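Local coordinates for aclacinomycin-N/aclacinomycin-A oxidase (PDB 2IPI), which oxidises the terminal sugars of aclacinomycin N and then aclacinomycin A with oxygen, using bicovalently attached FAD, in the last two steps of aclacinomycin biosynthesis, at residues Q67-V72 against G189-V194; A83-G88 against V103-Q108; E92-D97 against N468-D473. All blocks are in the same frame, centred on the assembly; numbering follows the deposited sequence.

Contact 1 (Q67-V72 against G189-V194); sequences QVVDAV and GRARKV
The backbone N of A191, whose methyl group rests against V69, is hydrogen-bonded to OD1 of N73, one helical turn beyond V69. This bond pins the start of an edge strand to the helix that packs alongside it, an alpha/beta arrangement within the PCMH-type FAD-binding region. Helix residues 67-72 run nearly antiparallel to strand residues 191-194: the local axes approach to 7.8 Å, with 155° between their directions. V69 lies opposite A191, their CA atoms 5.5 Å apart. Its CG1 branch, anti to the backbone N (chi1 165°), leans on CB of A191 at 3.9 Å. The CG2 branch spreads further along the strand instead, coming within 4.1 Å of the backbone N of K193. V72, on the next turn, adds its CG1 to the same methyl at 4.1 Å, so that both valines touch A191 CB. The interface is small, 169 Å² in all, and lies near the surface. V69 and V72 continue onto V183 and V185 of the neighbouring strand 177-185, so the helix covers the two strands at this edge of the five-stranded antiparallel sheet and not the outermost one alone. R192 points away from the helix, toward D186, though the exact position of its guanidinium is doubtful. A191 CB meets a polar atom as well, approaching the carbonyl O of V69 at 3.7 Å.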
# COMPACT_ATOMS: atom_id res chain seq x y z
N GLN A 67 -24.39 -5.96 -11.96
CA GLN A 67 -24.74 -6.66 -10.72
C GLN A 67 -24.38 -5.76 -9.55
O GLN A 67 -25.05 -5.68 -8.52
CB GLN A 67 -24.06 -8.03 -10.62
CG GLN A 67 -24.44 -8.96 -11.76
CD GLN A 67 -23.97 -10.39 -11.64
OE1 GLN A 67 -23.55 -10.84 -10.57
NE2 GLN A 67 -24.04 -11.10 -12.76
N VAL A 68 -23.30 -5.00 -9.73
CA VAL A 68 -22.89 -4.11 -8.63
C VAL A 68 -23.96 -3.03 -8.45
O VAL A 68 -24.33 -2.72 -7.31
CB VAL A 68 -21.52 -3.49 -8.83
CG1 VAL A 68 -21.18 -2.64 -7.60
CG2 VAL A 68 -20.42 -4.52 -9.04
N VAL A 69 -24.46 -2.50 -9.58
CA VAL A 69 -25.54 -1.51 -9.49
C VAL A 69 -26.72 -2.06 -8.70
O VAL A 69 -27.26 -1.40 -7.80
CB VAL A 69 -26.00 -1.03 -10.87
CG1 VAL A 69 -27.34 -0.30 -10.80
CG2 VAL A 69 -24.93 -0.13 -11.48
N ASP A 70 -27.13 -3.28 -9.00
CA ASP A 70 -28.27 -3.93 -8.37
C ASP A 70 -28.03 -4.07 -6.87
O ASP A 70 -28.91 -3.73 -6.07
CB ASP A 70 -28.49 -5.24 -9.09
CG ASP A 70 -29.29 -6.32 -8.44
OD1 ASP A 70 -29.95 -6.02 -7.43
OD2 ASP A 70 -29.25 -7.47 -8.93
N ALA A 71 -26.87 -4.58 -6.49
CA ALA A 71 -26.54 -4.81 -5.10
C ALA A 71 -26.59 -3.53 -4.27
O ALA A 71 -27.16 -3.58 -3.18
CB ALA A 71 -25.16 -5.44 -4.97
N VAL A 72 -26.01 -2.47 -4.81
CA VAL A 72 -26.08 -1.16 -4.15
C VAL A 72 -27.51 -0.71 -3.94
O VAL A 72 -27.98 -0.24 -2.89
CB VAL A 72 -25.34 -0.10 -4.96
CG1 VAL A 72 -25.43 1.25 -4.25
CG2 VAL A 72 -23.88 -0.46 -5.21
N GLY A 189 -30.61 9.38 -5.38
CA GLY A 189 -30.62 8.07 -4.75
C GLY A 189 -30.42 6.91 -5.71
O GLY A 189 -30.76 5.77 -5.38
N ARG A 190 -29.87 7.19 -6.88
CA ARG A 190 -29.76 6.14 -7.90
C ARG A 190 -28.33 5.63 -8.02
O ARG A 190 -27.44 6.46 -8.17
CB ARG A 190 -30.18 6.66 -9.28
CG ARG A 190 -31.53 6.20 -9.76
CD ARG A 190 -32.10 7.07 -10.87
NE ARG A 190 -31.71 8.48 -10.77
CZ ARG A 190 -31.53 9.23 -11.85
NH1 ARG A 190 -31.70 8.70 -13.06
NH2 ARG A 190 -31.19 10.50 -11.74
N ALA A 191 -28.13 4.32 -8.00
CA ALA A 191 -26.84 3.74 -8.39
C ALA A 191 -26.66 3.86 -9.91
O ALA A 191 -27.62 3.68 -10.66
CB ALA A 191 -26.72 2.30 -7.95
N ARG A 192 -25.44 4.15 -10.36
CA ARG A 192 -25.15 4.30 -11.77
C ARG A 192 -23.73 3.87 -12.12
O ARG A 192 -22.79 4.04 -11.36
CB ARG A 192 -25.35 5.75 -12.24
CG ARG A 192 -25.52 6.79 -11.15
CD ARG A 192 -26.67 7.74 -11.39
NE ARG A 192 -27.85 7.15 -12.03
CZ ARG A 192 -28.53 7.71 -13.03
NH1 ARG A 192 -28.15 8.89 -13.52
NH2 ARG A 192 -29.59 7.10 -13.54
N LYS A 193 -23.55 3.31 -13.32
CA LYS A 193 -22.16 3.01 -13.71
C LYS A 193 -21.59 4.10 -14.60
O LYS A 193 -22.24 4.57 -15.55
CB LYS A 193 -22.16 1.62 -14.36
CG LYS A 193 -20.76 1.13 -14.68
CD LYS A 193 -20.84 0.14 -15.86
CE LYS A 193 -22.27 0.10 -16.41
NZ LYS A 193 -22.57 1.25 -17.31
N VAL A 194 -20.38 4.53 -14.27
CA VAL A 194 -19.71 5.66 -14.90
C VAL A 194 -18.27 5.30 -15.28
O VAL A 194 -17.63 4.48 -14.62
CB VAL A 194 -19.63 6.92 -14.02
CG1 VAL A 194 -20.97 7.23 -13.38
CG2 VAL A 194 -18.55 6.76 -12.96

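Contact 2 (A83-G88 against V103-Q108); sequences AVRSGG and VIDMSQ. With FAD (flavin-adenine dinucleotide), chain F.
A parallel strand pair feeding a pyrophosphate-binding loop is the setting here: strands 82-85 and 102-105 lie side by side, and residues S86 to G88 leave the first of them to meet the FAD phosphates. A83, V84 and R85 pair in step with V103, I104 and D105. The ladder alternates between the strands, with I104 N bonded to A83 O at 2.8 Å and R85 N to I104 O at 2.9 Å, before M106 N closes it on R85 O. CA-H...O contacts accompany these bonds.

V84 and I104 share a face of the sheet with I221 against it. I104 CG1 sits between its backbone N and carbonyl carbon (chi1 62°), from where CD1 swings back to V84 CG2; their 3.3 Å separation is tighter than normal packing. V84 CG1 meets M106 CG at 3.5 Å, the two side chains crossing at about a right angle. On the other face CG and CD of R85 lie beside D105 OD1, which is salt-bridged to R46, while the R85 guanidinium forms a salt bridge with D96. D105 OD2 accepts both S107 N and S107 OG, the former making an Asx turn.

S86 OG donates to adenine N7A at 2.7 Å. The phosphate oxygen O2A is gripped by S86 N at 2.9 Å and by G88 N at 2.9 Å, with a weak third bond from G87 N, which also reaches O1P at 3.0 Å. Backbone N-H groups gripping the FAD pyrophosphate in this way are typical of the PCMH-type flavoprotein fold.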
# COMPACT_ATOMS: atom_id res chain seq x y z
N ALA A 83 -20.21 -1.98 2.43
CA ALA A 83 -18.75 -2.03 2.40
C ALA A 83 -18.29 -2.94 1.24
O ALA A 83 -19.01 -3.90 1.02
CB ALA A 83 -18.16 -2.52 3.71
N VAL A 84 -17.18 -2.58 0.60
CA VAL A 84 -16.66 -3.43 -0.47
C VAL A 84 -15.39 -4.15 -0.04
O VAL A 84 -14.48 -3.53 0.49
CB VAL A 84 -16.32 -2.66 -1.75
CG1 VAL A 84 -16.21 -3.64 -2.91
CG2 VAL A 84 -17.33 -1.56 -1.98
N ARG A 85 -15.38 -5.45 -0.35
CA ARG A 85 -14.19 -6.26 -0.18
C ARG A 85 -13.72 -6.71 -1.56
O ARG A 85 -14.51 -7.27 -2.31
CB ARG A 85 -14.49 -7.44 0.73
CG ARG A 85 -13.52 -8.61 0.60
CD ARG A 85 -13.52 -9.53 1.81
NE ARG A 85 -13.10 -8.84 3.01
CZ ARG A 85 -13.60 -8.85 4.23
NH1 ARG A 85 -14.66 -9.56 4.57
NH2 ARG A 85 -13.00 -8.11 5.15
N SER A 86 -12.46 -6.50 -1.90
CA SER A 86 -11.85 -7.09 -3.09
C SER A 86 -10.83 -8.14 -2.64
O SER A 86 -11.04 -9.35 -2.83
CB SER A 86 -11.20 -6.02 -3.96
OG SER A 86 -12.18 -5.18 -4.57
N GLY A 87 -9.77 -7.61 -2.05
CA GLY A 87 -8.63 -8.36 -1.55
C GLY A 87 -8.62 -8.70 -0.08
O GLY A 87 -7.92 -9.63 0.32
N GLY A 88 -9.34 -7.95 0.77
CA GLY A 88 -9.36 -8.24 2.19
C GLY A 88 -8.07 -7.92 2.92
O GLY A 88 -7.85 -8.47 4.01
N VAL A 103 -22.13 -6.29 2.58
CA VAL A 103 -20.76 -6.35 2.07
C VAL A 103 -20.75 -6.87 0.64
O VAL A 103 -21.24 -7.96 0.32
CB VAL A 103 -19.85 -7.23 2.95
CG1 VAL A 103 -20.69 -8.29 3.63
CG2 VAL A 103 -18.71 -7.86 2.17
N ILE A 104 -20.20 -6.07 -0.25
CA ILE A 104 -20.14 -6.51 -1.66
C ILE A 104 -18.73 -7.01 -1.93
O ILE A 104 -17.77 -6.24 -1.84
CB ILE A 104 -20.56 -5.40 -2.62
CG1 ILE A 104 -19.69 -4.15 -2.63
CG2 ILE A 104 -22.01 -4.97 -2.33
CD1 ILE A 104 -20.22 -3.10 -1.67
N ASP A 105 -18.66 -8.28 -2.23
CA ASP A 105 -17.43 -9.04 -2.45
C ASP A 105 -17.18 -9.26 -3.95
O ASP A 105 -18.02 -9.82 -4.65
CB ASP A 105 -17.50 -10.40 -1.76
CG ASP A 105 -16.12 -11.03 -1.67
OD1 ASP A 105 -15.74 -11.45 -0.56
OD2 ASP A 105 -15.41 -11.10 -2.69
N MET A 106 -16.04 -8.77 -4.40
CA MET A 106 -15.72 -8.69 -5.82
C MET A 106 -14.77 -9.79 -6.26
O MET A 106 -14.28 -9.75 -7.38
CB MET A 106 -15.09 -7.33 -6.14
CG MET A 106 -15.67 -6.19 -5.28
SD MET A 106 -16.86 -5.24 -6.24
CE MET A 106 -18.36 -5.53 -5.30
N SER A 107 -14.50 -10.72 -5.37
CA SER A 107 -13.45 -11.72 -5.55
C SER A 107 -13.70 -12.65 -6.72
O SER A 107 -12.76 -13.33 -7.17
CB SER A 107 -13.31 -12.53 -4.26
OG SER A 107 -14.48 -13.30 -4.04
N GLN A 108 -14.93 -12.70 -7.22
CA GLN A 108 -15.24 -13.49 -8.40
C GLN A 108 -14.93 -12.73 -9.69
O GLN A 108 -14.99 -13.27 -10.80
CB GLN A 108 -16.70 -13.94 -8.40
CG GLN A 108 -17.15 -14.92 -7.34
CD GLN A 108 -16.47 -16.27 -7.41
OE1 GLN A 108 -15.25 -16.33 -7.57
NE2 GLN A 108 -17.21 -17.38 -7.30
PA FAD F . -9.73 -4.68 0.96
O1A FAD F . -9.90 -4.87 2.35
O2A FAD F . -10.71 -5.46 0.20
O5B FAD F . -9.81 -3.16 0.58
C5B FAD F . -9.10 -2.19 1.24
C4B FAD F . -9.81 -0.85 1.12
O4B FAD F . -10.20 -0.65 -0.21
C3B FAD F . -11.13 -0.83 1.91
O3B FAD F . -11.46 0.46 2.29
C2B FAD F . -12.15 -1.31 0.89
O2B FAD F . -13.48 -0.94 1.15
C1B FAD F . -11.57 -0.69 -0.36
N9A FAD F . -12.01 -1.34 -1.61
C8A FAD F . -11.93 -2.64 -1.91
N7A FAD F . -12.41 -2.86 -3.13
C5A FAD F . -12.83 -1.69 -3.60
C6A FAD F . -13.40 -1.31 -4.81
N6A FAD F . -13.55 -2.19 -5.72
N1A FAD F . -13.70 -0.04 -5.02
C2A FAD F . -13.42 0.84 -4.09
N3A FAD F . -12.86 0.52 -2.93
C4A FAD F . -12.58 -0.72 -2.68
N1 FAD F . 0.62 -1.78 -0.12
C2 FAD F . 1.56 -1.18 -0.92
O2 FAD F . 1.45 -0.11 -1.34
N3 FAD F . 2.69 -1.89 -1.22
C4 FAD F . 2.90 -3.17 -0.75
O4 FAD F . 3.87 -3.78 -1.13
C4X FAD F . 1.93 -3.78 0.03
N5 FAD F . 2.09 -5.04 0.54
C5X FAD F . 1.11 -5.66 1.25
C6 FAD F . 1.27 -6.98 1.68
C7 FAD F . 0.29 -7.56 2.44
C7M FAD F . 0.48 -9.01 2.76
C8 FAD F . -0.90 -6.89 2.71
C8M FAD F . -2.08 -7.65 3.27
C9 FAD F . -1.02 -5.59 2.26
C9A FAD F . -0.04 -4.94 1.56
N10 FAD F . -0.18 -3.63 1.14
C10 FAD F . 0.77 -3.07 0.34
C1' FAD F . -1.06 -2.67 1.87
C2' FAD F . -2.51 -2.58 1.39
O2' FAD F . -3.49 -3.16 2.18
C3' FAD F . -2.71 -3.02 -0.04
O3' FAD F . -1.89 -2.33 -0.92
C4' FAD F . -4.25 -2.91 -0.25
O4' FAD F . -4.90 -2.04 0.59
C5' FAD F . -5.10 -4.15 -0.24
O5' FAD F . -6.38 -3.87 -0.69
P FAD F . -7.39 -5.07 -0.70
O1P FAD F . -8.24 -5.00 -1.83
O2P FAD F . -6.65 -6.25 -0.63
O3P FAD F . -8.21 -5.03 0.65

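Contact 3 (E92-D97 against N468-D473); sequences EGFVDD and NYPDVD. With FAD (flavin-adenine dinucleotide), chain F.
Two irregular segments approach with E92 opposite P470, their CA atoms 6.3 Å apart. Segment 92-97 turns at G93, where phi is positive, and tightens into a short 3-10 turn in which D96 N bonds to G93 O at 3.0 Å. Segment 468-473 is extended through P470 and D471 before it too enters a 3-10 turn at V472.

The E92 side chain runs alongside the proline ring, antiparallel to it, with CG 3.5 Å from P470 CG. Its chain then bends at chi2 (-82°), which carries the carboxylate along the backbone as far as V472. There OE1 accepts V472 N at 3.1 Å in a nearly straight bond (165° at the hydrogen), the donor standing 36° out of the carboxylate plane. K362 forms a salt bridge with the same OE1 and another with OD1 of D471, whose OD2 is salt-bridged to K364; the charge of K362 probably offsets the repulsion between E92 OE1 and D471 OD1, 4.1 Å apart.

The contact joins the FAD-binding region to the berberine-bridge-like region near the C-terminus, and both segments reach the cofactor. V95 CG2 packs at the adenosine ribose, 3.7 Å from O2B, while N468, a known FAD-binding residue, brings ND2 to 3.1 Å from O3' of the ribityl chain. The side chain of Y469, a proton acceptor in catalysis, points away from segment 92-97, and its OH is hydrogen-bonded to the bound anthracycline.

F94 lies obliquely against the proline, with ring atom CZ 3.6 Å from P470 CB. One face of the phenyl group carries E92 CB near its rim, and the ring also stacks with H513; V472 and F94 both touch A514.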
# COMPACT_ATOMS: atom_id res chain seq x y z
N GLU A 92 -6.84 -2.11 8.93
CA GLU A 92 -7.71 -1.70 10.03
C GLU A 92 -9.07 -2.38 9.98
O GLU A 92 -9.98 -2.11 10.76
CB GLU A 92 -7.84 -0.18 10.03
CG GLU A 92 -6.62 0.52 10.60
CD GLU A 92 -6.68 0.55 12.13
OE1 GLU A 92 -6.10 1.48 12.72
OE2 GLU A 92 -7.29 -0.37 12.71
N GLY A 93 -9.23 -3.32 9.04
CA GLY A 93 -10.43 -4.14 9.00
C GLY A 93 -11.74 -3.36 8.98
O GLY A 93 -12.73 -3.83 9.52
N PHE A 94 -11.72 -2.20 8.37
CA PHE A 94 -12.84 -1.30 8.14
C PHE A 94 -14.06 -2.01 7.58
O PHE A 94 -15.18 -1.70 7.99
CB PHE A 94 -12.41 -0.21 7.17
CG PHE A 94 -11.44 0.82 7.68
CD1 PHE A 94 -10.66 1.55 6.80
CD2 PHE A 94 -11.31 1.10 9.03
CE1 PHE A 94 -9.79 2.53 7.24
CE2 PHE A 94 -10.43 2.06 9.49
CZ PHE A 94 -9.67 2.79 8.60
N VAL A 95 -13.88 -2.93 6.63
CA VAL A 95 -14.98 -3.63 5.98
C VAL A 95 -15.75 -4.49 6.96
O VAL A 95 -16.97 -4.69 6.83
CB VAL A 95 -14.42 -4.48 4.80
CG1 VAL A 95 -15.48 -5.44 4.25
CG2 VAL A 95 -13.89 -3.55 3.73
N ASP A 96 -15.07 -5.00 7.97
CA ASP A 96 -15.61 -5.85 9.02
C ASP A 96 -16.10 -5.08 10.25
O ASP A 96 -16.29 -5.74 11.28
CB ASP A 96 -14.52 -6.84 9.50
CG ASP A 96 -14.07 -7.83 8.44
OD1 ASP A 96 -14.94 -8.63 8.03
OD2 ASP A 96 -12.90 -7.80 8.01
N ASP A 97 -16.30 -3.79 10.15
CA ASP A 97 -16.84 -2.97 11.25
C ASP A 97 -18.25 -3.41 11.59
O ASP A 97 -19.04 -3.75 10.71
CB ASP A 97 -16.78 -1.49 10.89
CG ASP A 97 -17.20 -0.56 12.02
OD1 ASP A 97 -18.41 -0.44 12.35
OD2 ASP A 97 -16.34 0.08 12.65
N ASN A 468 -2.89 3.64 2.44
CA ASN A 468 -3.07 2.20 2.55
C ASN A 468 -2.50 1.63 3.84
O ASN A 468 -2.46 0.41 4.07
CB ASN A 468 -2.42 1.52 1.33
CG ASN A 468 -3.38 1.34 0.17
OD1 ASN A 468 -4.49 1.87 0.14
ND2 ASN A 468 -2.92 0.56 -0.79
N TYR A 469 -2.07 2.53 4.70
CA TYR A 469 -1.69 2.33 6.07
C TYR A 469 -2.64 3.10 6.98
O TYR A 469 -2.22 4.06 7.63
CB TYR A 469 -0.28 2.84 6.34
CG TYR A 469 0.87 2.22 5.58
CD1 TYR A 469 2.12 2.81 5.68
CD2 TYR A 469 0.73 1.10 4.78
CE1 TYR A 469 3.22 2.30 5.01
CE2 TYR A 469 1.82 0.57 4.10
CZ TYR A 469 3.05 1.18 4.22
OH TYR A 469 4.15 0.68 3.56
N PRO A 470 -3.91 2.72 7.04
CA PRO A 470 -4.84 3.44 7.93
C PRO A 470 -4.43 3.27 9.39
O PRO A 470 -4.03 2.16 9.73
CB PRO A 470 -6.17 2.72 7.71
CG PRO A 470 -5.72 1.33 7.32
CD PRO A 470 -4.62 1.64 6.35
N ASP A 471 -4.55 4.36 10.16
CA ASP A 471 -4.29 4.31 11.60
C ASP A 471 -5.32 5.20 12.32
O ASP A 471 -5.20 6.41 12.28
CB ASP A 471 -2.88 4.76 11.92
CG ASP A 471 -2.57 4.74 13.41
OD1 ASP A 471 -3.15 3.94 14.14
OD2 ASP A 471 -1.74 5.57 13.84
N VAL A 472 -6.30 4.56 12.93
CA VAL A 472 -7.41 5.37 13.46
C VAL A 472 -6.99 6.09 14.73
O VAL A 472 -7.67 6.96 15.27
CB VAL A 472 -8.65 4.47 13.59
CG1 VAL A 472 -8.67 3.76 14.93
CG2 VAL A 472 -9.90 5.31 13.33
N ASP A 473 -5.80 5.77 15.24
CA ASP A 473 -5.17 6.52 16.32
C ASP A 473 -4.87 7.94 15.87
O ASP A 473 -4.67 8.83 16.71
CB ASP A 473 -3.88 5.84 16.79
CG ASP A 473 -4.14 4.47 17.40
OD1 ASP A 473 -3.29 3.57 17.29
OD2 ASP A 473 -5.23 4.32 17.99
PA FAD F . -9.73 -4.68 0.96
O1A FAD F . -9.90 -4.87 2.35
O2A FAD F . -10.71 -5.46 0.20
O5B FAD F . -9.81 -3.16 0.58
C5B FAD F . -9.10 -2.19 1.24
C4B FAD F . -9.81 -0.85 1.12
O4B FAD F . -10.20 -0.65 -0.21
C3B FAD F . -11.13 -0.83 1.91
O3B FAD F . -11.46 0.46 2.29
C2B FAD F . -12.15 -1.31 0.89
O2B FAD F . -13.48 -0.94 1.15
C1B FAD F . -11.57 -0.69 -0.36
N9A FAD F . -12.01 -1.34 -1.61
C8A FAD F . -11.93 -2.64 -1.91
N7A FAD F . -12.41 -2.86 -3.13
C5A FAD F . -12.83 -1.69 -3.60
C6A FAD F . -13.40 -1.31 -4.81
N6A FAD F . -13.55 -2.19 -5.72
N1A FAD F . -13.70 -0.04 -5.02
C2A FAD F . -13.42 0.84 -4.09
N3A FAD F . -12.86 0.52 -2.93
C4A FAD F . -12.58 -0.72 -2.68
N1 FAD F . 0.62 -1.78 -0.12
C2 FAD F . 1.56 -1.18 -0.92
O2 FAD F . 1.45 -0.11 -1.34
N3 FAD F . 2.69 -1.89 -1.22
C4 FAD F . 2.90 -3.17 -0.75
O4 FAD F . 3.87 -3.78 -1.13
C4X FAD F . 1.93 -3.78 0.03
N5 FAD F . 2.09 -5.04 0.54
C5X FAD F . 1.11 -5.66 1.25
C6 FAD F . 1.27 -6.98 1.68
C7 FAD F . 0.29 -7.56 2.44
C7M FAD F . 0.48 -9.01 2.76
C8 FAD F . -0.90 -6.89 2.71
C8M FAD F . -2.08 -7.65 3.27
C9 FAD F . -1.02 -5.59 2.26
C9A FAD F . -0.04 -4.94 1.56
N10 FAD F . -0.18 -3.63 1.14
C10 FAD F . 0.77 -3.07 0.34
C1' FAD F . -1.06 -2.67 1.87
C2' FAD F . -2.51 -2.58 1.39
O2' FAD F . -3.49 -3.16 2.18
C3' FAD F . -2.71 -3.02 -0.04
O3' FAD F . -1.89 -2.33 -0.92
C4' FAD F . -4.25 -2.91 -0.25
O4' FAD F . -4.90 -2.04 0.59
C5' FAD F . -5.10 -4.15 -0.24
O5' FAD F . -6.38 -3.87 -0.69
P FAD F . -7.39 -5.07 -0.70
O1P FAD F . -8.24 -5.00 -1.83
O2P FAD F . -6.65 -6.25 -0.63
O3P FAD F . -8.21 -5.03 0.65

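In the fold
The three contacts follow one another from the outer side of the FAD-binding region inward, their centres about 27, 17 and 13 Å from the centre of the chain. Contacts 1 and 2 lie 15 Å apart, and helix 65-78 bridges them: A71 CB packs on I104 CG2 at 4.1 Å, so the helix lies between the five-stranded and four-stranded sheets. Contact 2 falls wholly between the two segments of contact 1 in sequence. Contact 3 is also 15 Å from contact 2, and V95 CG2 touches V84 O at 3.3 Å; its first segment belongs to the connection between strands 82-85 and 102-105. Its second comes 371 residues later, bringing N468 to the same FAD and Y469 to the bound anthracycline.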